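Apoptosis regulator Bcl-2 homolog (Canarypox virus, PDB 5WOS) inhibits apoptosis of the infected host cell, interacting with the proapoptotic proteins BAK1 and BAX and with BH3-containing proteins such as BIM, BID and PUMA. Local coordinates at residues Thr45-Ile48 and Val49-Cys53; Ile61-Phe64 and Arg65-Ile68; Ile81-Asp84 and Thr85-Lys89; Val105-Val108 and Phe109-Gly113. All blocks are in the same frame, centred on the assembly; numbering follows the deposited sequence.

Interaction 1 (Thr45-Ile48 and Val49-Cys53)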
loop_
_atom_site.group_PDB
_atom_site.type_symbol
_atom_site.label_atom_id
_atom_site.label_comp_id
_atom_site.label_asym_id
_atom_site.label_seq_id
_atom_site.Cartn_x
_atom_site.Cartn_y
_atom_site.Cartn_z
ATOM N N THR A 45 8.204 4.999 -12.263
ATOM C CA THR A 45 7.102 4.445 -11.486
ATOM C C THR A 45 7.085 5.019 -10.075
ATOM O O THR A 45 6.024 5.388 -9.558
ATOM C CB THR A 45 7.200 2.919 -11.434
ATOM O OG1 THR A 45 7.096 2.383 -12.758
ATOM C CG2 THR A 45 6.086 2.337 -10.579
ATOM N N TYR A 46 8.252 5.105 -9.436
ATOM C CA TYR A 46 8.294 5.530 -8.042
ATOM C C TYR A 46 7.695 6.919 -7.875
ATOM O O TYR A 46 6.924 7.161 -6.939
ATOM C CB TYR A 46 9.731 5.496 -7.520
ATOM C CG TYR A 46 9.837 5.837 -6.053
ATOM C CD1 TYR A 46 9.375 4.959 -5.090
ATOM C CD2 TYR A 46 10.402 7.035 -5.631
ATOM C CE1 TYR A 46 9.459 5.259 -3.756
ATOM C CE2 TYR A 46 10.494 7.340 -4.291
ATOM C CZ TYR A 46 10.017 6.447 -3.359
ATOM O OH TYR A 46 10.098 6.733 -2.018
ATOM N N ILE A 47 8.027 7.844 -8.777
ATOM C CA ILE A 47 7.481 9.195 -8.690
ATOM C C ILE A 47 5.962 9.164 -8.813
ATOM O O ILE A 47 5.247 9.831 -8.056
ATOM C CB ILE A 47 8.127 10.098 -9.759
ATOM C CG1 ILE A 47 9.367 10.797 -9.191
ATOM C CG2 ILE A 47 7.150 11.157 -10.267
ATOM C CD1 ILE A 47 10.462 9.859 -8.734
ATOM N N ILE A 48 5.443 8.383 -9.759
ATOM C CA ILE A 48 3.996 8.310 -9.942
ATOM C C ILE A 48 3.332 7.720 -8.703
ATOM O O ILE A 48 2.407 8.310 -8.133
ATOM C CB ILE A 48 3.659 7.507 -11.212
ATOM C CG1 ILE A 48 4.080 8.306 -12.447
ATOM C CG2 ILE A 48 2.166 7.189 -11.271
ATOM C CD1 ILE A 48 3.905 7.571 -13.773
ATOM N N VAL A 49 3.793 6.545 -8.265
ATOM C CA VAL A 49 3.192 5.915 -7.092
ATOM C C VAL A 49 3.418 6.767 -5.849
ATOM O O VAL A 49 2.541 6.869 -4.985
ATOM C CB VAL A 49 3.743 4.488 -6.907
ATOM C CG1 VAL A 49 3.182 3.861 -5.636
ATOM C CG2 VAL A 49 3.395 3.626 -8.113
ATOM N N LYS A 50 4.592 7.389 -5.730
ATOM C CA LYS A 50 4.857 8.233 -4.569
ATOM C C LYS A 50 3.846 9.368 -4.478
ATOM O O LYS A 50 3.347 9.682 -3.391
ATOM C CB LYS A 50 6.282 8.788 -4.633
ATOM C CG LYS A 50 6.711 9.561 -3.390
ATOM C CD LYS A 50 8.172 10.005 -3.467
ATOM C CE LYS A 50 8.422 10.971 -4.613
ATOM N NZ LYS A 50 7.545 12.179 -4.529
ATOM N N ASN A 51 3.523 9.992 -5.613
ATOM C CA ASN A 51 2.570 11.097 -5.601
ATOM C C ASN A 51 1.149 10.598 -5.390
ATOM O O ASN A 51 0.373 11.213 -4.648
ATOM C CB ASN A 51 2.670 11.888 -6.904
ATOM C CG ASN A 51 3.924 12.729 -6.978
ATOM O OD1 ASN A 51 4.402 13.247 -5.967
ATOM N ND2 ASN A 51 4.466 12.869 -8.175
ATOM N N MET A 52 0.788 9.488 -6.034
ATOM C CA MET A 52 -0.549 8.928 -5.856
ATOM C C MET A 52 -0.848 8.681 -4.383
ATOM O O MET A 52 -1.927 9.031 -3.889
ATOM C CB MET A 52 -0.681 7.631 -6.650
ATOM C CG MET A 52 -0.758 7.823 -8.151
ATOM S SD MET A 52 -0.941 6.250 -9.001
ATOM C CE MET A 52 -1.248 6.803 -10.676
ATOM N N CYS A 53 0.097 8.074 -3.663
ATOM C CA CYS A 53 -0.128 7.781 -2.251
ATOM C C CYS A 53 -0.122 9.050 -1.409
ATOM O O CYS A 53 -0.849 9.134 -0.414
ATOM C CB CYS A 53 0.931 6.802 -1.740
ATOM S SG CYS A 53 0.890 5.175 -2.532
#
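Between T45-I48 and V49-C53 the backbone runs on as regular α-helix, with V49 N bonded to T45 O at 2.8 Å and with N51 and M52 bonded in the same i to i-4 pattern to I47 and I48. On this frame four side-chain pairs line up one turn apart. The Y46 ring presents one face to K50 CB, while farther out K50 CD rests 3.6 Å from Y46 CE2 and also reaches CZ. The aliphatic part of the lysine thus follows the phenol outward before bending at chi3 and chi4, which carries its ammonium group away from the ring. The phenol has its own polar tether, since Y46 OH is hydrogen-bonded to E29. I48 and M52 pack side by side: chi1 of -69° sets I48 CG1 beside the backbone N and leaves CG2 anti to it, facing M52 CE at 3.5 Å. M52 CG passes the I48 carbonyl oxygen, and the straight chain beyond it runs alongside I48, with SD 4.0 Å from I48 CG2. T45 and V49 lie alongside each other, their CG2 methyls 3.9 Å apart. The I47 CG2 methyl lies beside the N51 amide, 3.8 Å from ND2. In the all-helical Bcl-2 fold, helix 43-69 packs here on two others: T45 and K50 lean on helix 14-32 through I22 and Y26, C53 packs on I96, I99 and A100 of helix 92-112, and M52 touches I96 and, in the groove, an aromatic side chain of the bound peptide.

Interaction 2 (Ile61-Phe64 and Arg65-Ile68)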
loop_
_atom_site.group_PDB
_atom_site.type_symbol
_atom_site.label_atom_id
_atom_site.label_comp_id
_atom_site.label_asym_id
_atom_site.label_seq_id
_atom_site.Cartn_x
_atom_site.Cartn_y
_atom_site.Cartn_z
ATOM N N ILE A 61 -5.805 11.133 5.754
ATOM C CA ILE A 61 -5.015 10.806 6.935
ATOM C C ILE A 61 -5.881 10.846 8.189
ATOM O O ILE A 61 -5.646 10.088 9.137
ATOM C CB ILE A 61 -3.806 11.757 7.043
ATOM C CG1 ILE A 61 -2.712 11.131 7.905
ATOM C CG2 ILE A 61 -4.211 13.121 7.586
ATOM C CD1 ILE A 61 -1.883 10.127 7.159
ATOM N N VAL A 62 -6.894 11.714 8.215
ATOM C CA VAL A 62 -7.759 11.824 9.387
ATOM C C VAL A 62 -8.590 10.557 9.557
ATOM O O VAL A 62 -8.685 10.001 10.658
ATOM C CB VAL A 62 -8.652 13.072 9.272
ATOM C CG1 VAL A 62 -9.622 13.157 10.447
ATOM C CG2 VAL A 62 -7.794 14.325 9.192
ATOM N N GLU A 63 -9.224 10.096 8.478
ATOM C CA GLU A 63 -9.970 8.844 8.552
ATOM C C GLU A 63 -9.066 7.689 8.960
ATOM O O GLU A 63 -9.439 6.868 9.807
ATOM C CB GLU A 63 -10.645 8.553 7.210
ATOM C CG GLU A 63 -11.963 9.284 7.012
ATOM C CD GLU A 63 -13.007 8.898 8.048
ATOM O OE1 GLU A 63 -13.241 7.685 8.237
ATOM O OE2 GLU A 63 -13.582 9.807 8.686
ATOM N N PHE A 64 -7.873 7.607 8.366
ATOM C CA PHE A 64 -6.922 6.574 8.759
ATOM C C PHE A 64 -6.644 6.617 10.259
ATOM O O PHE A 64 -6.562 5.571 10.912
ATOM C CB PHE A 64 -5.615 6.738 7.983
ATOM C CG PHE A 64 -5.713 6.410 6.514
ATOM C CD1 PHE A 64 -6.863 5.866 5.966
ATOM C CD2 PHE A 64 -4.627 6.637 5.681
ATOM C CE1 PHE A 64 -6.931 5.562 4.619
ATOM C CE2 PHE A 64 -4.687 6.336 4.332
ATOM C CZ PHE A 64 -5.840 5.797 3.800
ATOM N N ARG A 65 -6.479 7.821 10.816
ATOM C CA ARG A 65 -6.203 7.966 12.245
ATOM C C ARG A 65 -7.348 7.435 13.100
ATOM O O ARG A 65 -7.120 6.893 14.188
ATOM C CB ARG A 65 -5.942 9.434 12.575
ATOM C CG ARG A 65 -5.395 9.692 13.975
ATOM C CD ARG A 65 -5.260 11.191 14.223
ATOM N NE ARG A 65 -4.216 11.510 15.199
ATOM C CZ ARG A 65 -4.420 11.897 16.459
ATOM N NH1 ARG A 65 -3.379 12.158 17.239
ATOM N NH2 ARG A 65 -5.647 12.031 16.946
ATOM N N LYS A 66 -8.590 7.598 12.641
ATOM C CA LYS A 66 -9.728 7.104 13.410
ATOM C C LYS A 66 -9.845 5.590 13.299
ATOM O O LYS A 66 -9.973 4.889 14.310
ATOM C CB LYS A 66 -11.011 7.774 12.928
ATOM C CG LYS A 66 -10.990 9.281 13.021
ATOM C CD LYS A 66 -12.347 9.825 12.662
ATOM C CE LYS A 66 -12.324 11.319 12.453
ATOM N NZ LYS A 66 -13.557 11.751 11.738
ATOM N N ASP A 67 -9.799 5.067 12.071
ATOM C CA ASP A 67 -9.926 3.629 11.863
ATOM C C ASP A 67 -8.811 2.863 12.564
ATOM O O ASP A 67 -9.014 1.724 12.996
ATOM C CB ASP A 67 -9.910 3.313 10.364
ATOM C CG ASP A 67 -10.944 4.101 9.576
ATOM O OD1 ASP A 67 -12.047 4.365 10.104
ATOM O OD2 ASP A 67 -10.648 4.456 8.418
ATOM N N ILE A 68 -7.634 3.475 12.692
ATOM C CA ILE A 68 -6.481 2.786 13.264
ATOM C C ILE A 68 -6.609 2.693 14.780
ATOM O O ILE A 68 -6.284 1.661 15.381
ATOM C CB ILE A 68 -5.183 3.498 12.836
ATOM C CG1 ILE A 68 -3.951 2.727 13.299
ATOM C CG2 ILE A 68 -5.140 4.909 13.381
ATOM C CD1 ILE A 68 -2.689 3.199 12.615
#
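D67 N donates to E63 O over 2.9 Å, and R65, K66 and I68 bond to I61, V62 and F64 in the same i to i-4 sense. E63 O is shared, because K66 N makes a second, weak hydrogen bond to it at 3.0 Å. Beyond the backbone, E63 OE2 faces K66 NZ at 3.6 Å, a long salt bridge made possible by the bend of the glutamate at chi2 (-62°), which folds its carboxylate over toward the extended lysine. The other oxygen, E63 OE1, comes to within 4.0 Å of D67 OD1, and the two carboxylate planes are turned 61° apart. D67 is moreover directed back along the helix by its first torsion (chi1 -54°), which leaves OD2 3.0 Å from E63 O, one acceptor against another. Its OD1 takes a weak hydrogen bond from an aromatic side chain of the bound peptide and forms a long, weak ion pair with R70. Apolar contact between the segments is modest: V62 CG1 lies 3.8 Å from K66 CE, the two chains running side by side on the outer surface. On the buried side, F64 sends its ring inward to meet F101 in a T-shaped pair. E63, F64 and D67 all reach the bound peptide, so this turn borders the BH3-binding groove of the Bcl-2 fold, with an acidic group of the ligand close to both carboxylates. Such crowding of carboxylates would probably raise their proton affinity, with K66 on the E63 side offsetting part of the negative charge.

Interaction 3 (Ile81-Asp84 and Thr85-Lys89)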
loop_
_atom_site.group_PDB
_atom_site.type_symbol
_atom_site.label_atom_id
_atom_site.label_comp_id
_atom_site.label_asym_id
_atom_site.label_seq_id
_atom_site.Cartn_x
_atom_site.Cartn_y
_atom_site.Cartn_z
ATOM N N ILE A 81 -7.439 -7.119 5.714
ATOM C CA ILE A 81 -7.854 -5.848 5.129
ATOM C C ILE A 81 -7.590 -5.855 3.630
ATOM O O ILE A 81 -8.459 -5.502 2.824
ATOM C CB ILE A 81 -7.136 -4.676 5.820
ATOM C CG1 ILE A 81 -7.453 -4.666 7.319
ATOM C CG2 ILE A 81 -7.554 -3.350 5.191
ATOM C CD1 ILE A 81 -6.555 -3.760 8.129
ATOM N N VAL A 82 -6.386 -6.266 3.233
ATOM C CA VAL A 82 -6.055 -6.335 1.812
ATOM C C VAL A 82 -7.001 -7.292 1.102
ATOM O O VAL A 82 -7.526 -6.990 0.025
ATOM C CB VAL A 82 -4.585 -6.748 1.620
ATOM C CG1 VAL A 82 -4.240 -6.839 0.136
ATOM C CG2 VAL A 82 -3.658 -5.763 2.323
ATOM N N TYR A 83 -7.238 -8.463 1.699
ATOM C CA TYR A 83 -8.144 -9.431 1.090
ATOM C C TYR A 83 -9.523 -8.827 0.888
ATOM O O TYR A 83 -10.105 -8.927 -0.198
ATOM C CB TYR A 83 -8.236 -10.682 1.958
ATOM C CG TYR A 83 -9.183 -11.739 1.423
ATOM C CD1 TYR A 83 -8.700 -12.855 0.756
ATOM C CD2 TYR A 83 -10.557 -11.626 1.595
ATOM C CE1 TYR A 83 -9.561 -13.827 0.266
ATOM C CE2 TYR A 83 -11.422 -12.589 1.108
ATOM C CZ TYR A 83 -10.921 -13.689 0.451
ATOM O OH TYR A 83 -11.791 -14.643 -0.025
ATOM N N ASP A 84 -10.065 -8.197 1.929
ATOM C CA ASP A 84 -11.416 -7.655 1.884
ATOM C C ASP A 84 -11.526 -6.384 1.050
ATOM O O ASP A 84 -12.638 -5.875 0.880
ATOM C CB ASP A 84 -11.902 -7.388 3.308
ATOM C CG ASP A 84 -11.876 -8.638 4.176
ATOM O OD1 ASP A 84 -12.195 -9.732 3.665
ATOM O OD2 ASP A 84 -11.526 -8.526 5.371
ATOM N N THR A 85 -10.418 -5.862 0.524
ATOM C CA THR A 85 -10.460 -4.654 -0.290
ATOM C C THR A 85 -10.541 -4.955 -1.780
ATOM O O THR A 85 -11.075 -4.140 -2.539
ATOM C CB THR A 85 -9.222 -3.793 -0.011
ATOM O OG1 THR A 85 -9.221 -3.388 1.365
ATOM C CG2 THR A 85 -9.196 -2.541 -0.893
ATOM N N ILE A 86 -10.035 -6.107 -2.216
ATOM C CA ILE A 86 -9.874 -6.379 -3.638
ATOM C C ILE A 86 -10.304 -7.804 -3.965
ATOM O O ILE A 86 -9.942 -8.343 -5.016
ATOM C CB ILE A 86 -8.417 -6.127 -4.070
ATOM C CG1 ILE A 86 -7.460 -6.928 -3.175
ATOM C CG2 ILE A 86 -8.112 -4.630 -4.038
ATOM C CD1 ILE A 86 -5.999 -6.516 -3.269
ATOM N N HIS A 87 -11.101 -8.415 -3.085
ATOM C CA HIS A 87 -11.552 -9.779 -3.335
ATOM C C HIS A 87 -12.634 -9.818 -4.408
ATOM O O HIS A 87 -12.679 -10.752 -5.215
ATOM C CB HIS A 87 -12.060 -10.417 -2.043
ATOM C CG HIS A 87 -12.608 -11.795 -2.234
ATOM N ND1 HIS A 87 -13.953 -12.082 -2.143
ATOM C CD2 HIS A 87 -11.993 -12.964 -2.530
ATOM C CE1 HIS A 87 -14.141 -13.371 -2.364
ATOM N NE2 HIS A 87 -12.968 -13.929 -2.600
ATOM N N ASP A 88 -13.513 -8.813 -4.437
ATOM C CA ASP A 88 -14.539 -8.759 -5.473
ATOM C C ASP A 88 -13.995 -8.215 -6.790
ATOM O O ASP A 88 -14.457 -8.622 -7.861
ATOM C CB ASP A 88 -15.724 -7.906 -5.011
ATOM C CG ASP A 88 -15.420 -6.419 -5.032
ATOM O OD1 ASP A 88 -14.287 -6.038 -4.669
ATOM O OD2 ASP A 88 -16.310 -5.627 -5.413
ATOM N N LYS A 89 -13.023 -7.306 -6.736
ATOM C CA LYS A 89 -12.423 -6.749 -7.941
ATOM C C LYS A 89 -11.093 -6.103 -7.581
ATOM O O LYS A 89 -10.929 -5.560 -6.487
ATOM C CB LYS A 89 -13.346 -5.722 -8.608
ATOM C CG LYS A 89 -12.783 -5.147 -9.889
ATOM C CD LYS A 89 -13.816 -4.344 -10.659
ATOM C CE LYS A 89 -13.317 -4.020 -12.065
ATOM N NZ LYS A 89 -14.330 -3.303 -12.886
#
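H87 lays its side chain against Y83, and following it outward shows how the rings meet. CB sits over one face of the tyrosine, 4.3 Å from the ring centroid, in a CH-pi contact. CG, anti to the backbone N (chi1 177°), then reaches Y83 CE2 at 3.6 Å. Next along the imidazole, CD2 lies 3.2 Å from Y83 CZ, and at the tip NE2 is 2.9 Å from Y83 OH. The two rings form an offset stack with planes 19° apart, the imidazole slid toward the hydroxyl end of the phenol so that the oxygen lies over the histidine face. Nearby, T85 turns its hydroxyl back to the preceding turn, where OG1 donates to I81 O over 2.7 Å from above the carbonyl plane. T85 N bonds to V82 O, an i to i-3 contact, while I86 N makes only weak bonds to V82 O and Y83 O. I86 points CG1 between its own N and carbonyl carbon (chi1 54°), which brings CD1 to 3.8 Å from V82 CG1; both residues are buried against helices 92-112 and 121-138. I81, D84 and T85 pack on apolar side chains of the bound peptide, and D88 forms salt bridges with R94 and with a basic peptide side chain. Short helix 78-86 is thus one wall of the BH3-binding groove characteristic of the Bcl-2 fold.

Interaction 4 (Val105-Val108 and Phe109-Gly113)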
loop_
_atom_site.group_PDB
_atom_site.type_symbol
_atom_site.label_atom_id
_atom_site.label_comp_id
_atom_site.label_asym_id
_atom_site.label_seq_id
_atom_site.Cartn_x
_atom_site.Cartn_y
_atom_site.Cartn_z
ATOM N N VAL A 105 0.239 3.105 8.487
ATOM C CA VAL A 105 0.421 2.152 9.582
ATOM C C VAL A 105 1.897 2.031 9.934
ATOM O O VAL A 105 2.281 2.055 11.110
ATOM C CB VAL A 105 -0.184 0.787 9.206
ATOM C CG1 VAL A 105 0.368 -0.330 10.090
ATOM C CG2 VAL A 105 -1.696 0.836 9.321
ATOM N N THR A 106 2.746 1.896 8.915
ATOM C CA THR A 106 4.178 1.754 9.155
ATOM C C THR A 106 4.712 2.938 9.953
ATOM O O THR A 106 5.414 2.760 10.954
ATOM C CB THR A 106 4.918 1.614 7.822
ATOM O OG1 THR A 106 4.339 0.545 7.061
ATOM C CG2 THR A 106 6.387 1.310 8.046
ATOM N N LYS A 107 4.387 4.159 9.524
ATOM C CA LYS A 107 4.785 5.332 10.292
ATOM C C LYS A 107 4.221 5.268 11.706
ATOM O O LYS A 107 4.916 5.587 12.676
ATOM C CB LYS A 107 4.320 6.611 9.592
ATOM C CG LYS A 107 5.322 7.767 9.647
ATOM C CD LYS A 107 4.614 9.115 9.674
ATOM C CE LYS A 107 5.474 10.228 9.097
ATOM N NZ LYS A 107 6.789 10.348 9.783
ATOM N N VAL A 108 2.968 4.828 11.845
ATOM C CA VAL A 108 2.318 4.810 13.153
ATOM C C VAL A 108 3.037 3.849 14.091
ATOM O O VAL A 108 3.323 4.183 15.248
ATOM C CB VAL A 108 0.829 4.456 13.002
ATOM C CG1 VAL A 108 0.232 3.985 14.331
ATOM C CG2 VAL A 108 0.068 5.666 12.481
ATOM N N PHE A 109 3.347 2.645 13.606
ATOM C CA PHE A 109 4.132 1.720 14.413
ATOM C C PHE A 109 5.551 2.220 14.623
ATOM O O PHE A 109 6.202 1.826 15.596
ATOM C CB PHE A 109 4.165 0.336 13.761
ATOM C CG PHE A 109 2.967 -0.515 14.067
ATOM C CD1 PHE A 109 2.483 -0.621 15.357
ATOM C CD2 PHE A 109 2.332 -1.222 13.060
ATOM C CE1 PHE A 109 1.389 -1.407 15.636
ATOM C CE2 PHE A 109 1.238 -2.008 13.335
ATOM C CZ PHE A 109 0.769 -2.104 14.627
ATOM N N LYS A 110 6.043 3.075 13.730
ATOM C CA LYS A 110 7.380 3.629 13.892
ATOM C C LYS A 110 7.399 4.673 14.999
ATOM O O LYS A 110 8.294 4.675 15.851
ATOM C CB LYS A 110 7.848 4.233 12.570
ATOM C CG LYS A 110 9.197 4.920 12.638
ATOM C CD LYS A 110 9.563 5.496 11.293
ATOM C CE LYS A 110 10.917 6.181 11.323
ATOM N NZ LYS A 110 10.942 7.323 12.277
ATOM N N GLU A 111 6.409 5.571 15.002
ATOM C CA GLU A 111 6.340 6.586 16.047
ATOM C C GLU A 111 5.964 5.969 17.384
ATOM O O GLU A 111 6.325 6.510 18.436
ATOM C CB GLU A 111 5.350 7.683 15.651
ATOM C CG GLU A 111 5.514 8.142 14.207
ATOM C CD GLU A 111 5.127 9.591 13.979
ATOM O OE1 GLU A 111 3.922 9.899 14.078
ATOM O OE2 GLU A 111 6.026 10.421 13.697
ATOM N N LYS A 112 5.244 4.844 17.368
ATOM C CA LYS A 112 5.041 4.087 18.598
ATOM C C LYS A 112 6.358 3.560 19.149
ATOM O O LYS A 112 6.471 3.330 20.358
ATOM C CB LYS A 112 4.050 2.950 18.361
ATOM C CG LYS A 112 2.610 3.380 18.574
ATOM C CD LYS A 112 1.631 2.233 18.386
ATOM C CE LYS A 112 0.287 2.555 19.021
ATOM N NZ LYS A 112 -0.036 4.013 18.986
ATOM N N GLY A 113 7.350 3.344 18.286
ATOM C CA GLY A 113 8.748 3.460 18.660
ATOM C C GLY A 113 9.638 2.270 18.352
ATOM O O GLY A 113 10.862 2.441 18.289
#
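The F109 ring receives V105 CG1 obliquely, with that methyl 3.7 Å from CD2 and 3.8 Å from CE2, while the V108 carbonyl carbon also approaches it at a slant. For F109, chi1 of -83°, with CG anti to the carbonyl carbon, directs the ring back along the helix to V105, and the two side chains point the same way. Beyond the helix the ring also touches I74 and V117 in loops. The same pair is joined through the backbone, F109 N bonding to V105 O at 2.8 Å. K110, E111 and K112 repeat this i to i-4 bonding to T106, K107 and V108. On the polar side K107 NZ and E111 OE2 stand 4.0 Å apart, a long salt bridge; NZ also has a weak bond to C31 O on helix 14-32. E111 keeps close to the backbone lower down, with CG 3.0 Å from K107 O. T106, whose OG1 is bonded to G102 O, faces inward against F27, C31 and M121. After this last turn G113 departs from helical angles with positive phi (127°), backbone angles that suit glycine, which has no CB to meet the K112 carbonyl, and G113 N is still hydrogen-bonded to F109 O at 3.3 Å. The arrangement is the glycine-terminated C-terminal end of the central helix of the Bcl-2 fold, its last turns polar on one side.

Interactions 1 and 2 sit on one helix, 43-69, with centres 21 Å apart, yet differ in chemistry: the first is mainly apolar and aliphatic-aromatic, the second is charged, with F64 buried beneath and its carboxylates at the peptide. Interaction 3 adds an offset aromatic stack where helix 78-86 runs out. Interactions 1, 2 and 3 all reach the bound peptide, whereas interaction 4 occupies the far end of helix 92-112. Interactions 2 and 4 touch directly, I68 CD1 meeting V108 CG1 at 3.5 Å, which ties two helices together. In all four, apolar residues such as V49, F64, V82 and V105 face the interior, and the long salt bridges of interactions 2 and 4 join partly exposed to exposed residues.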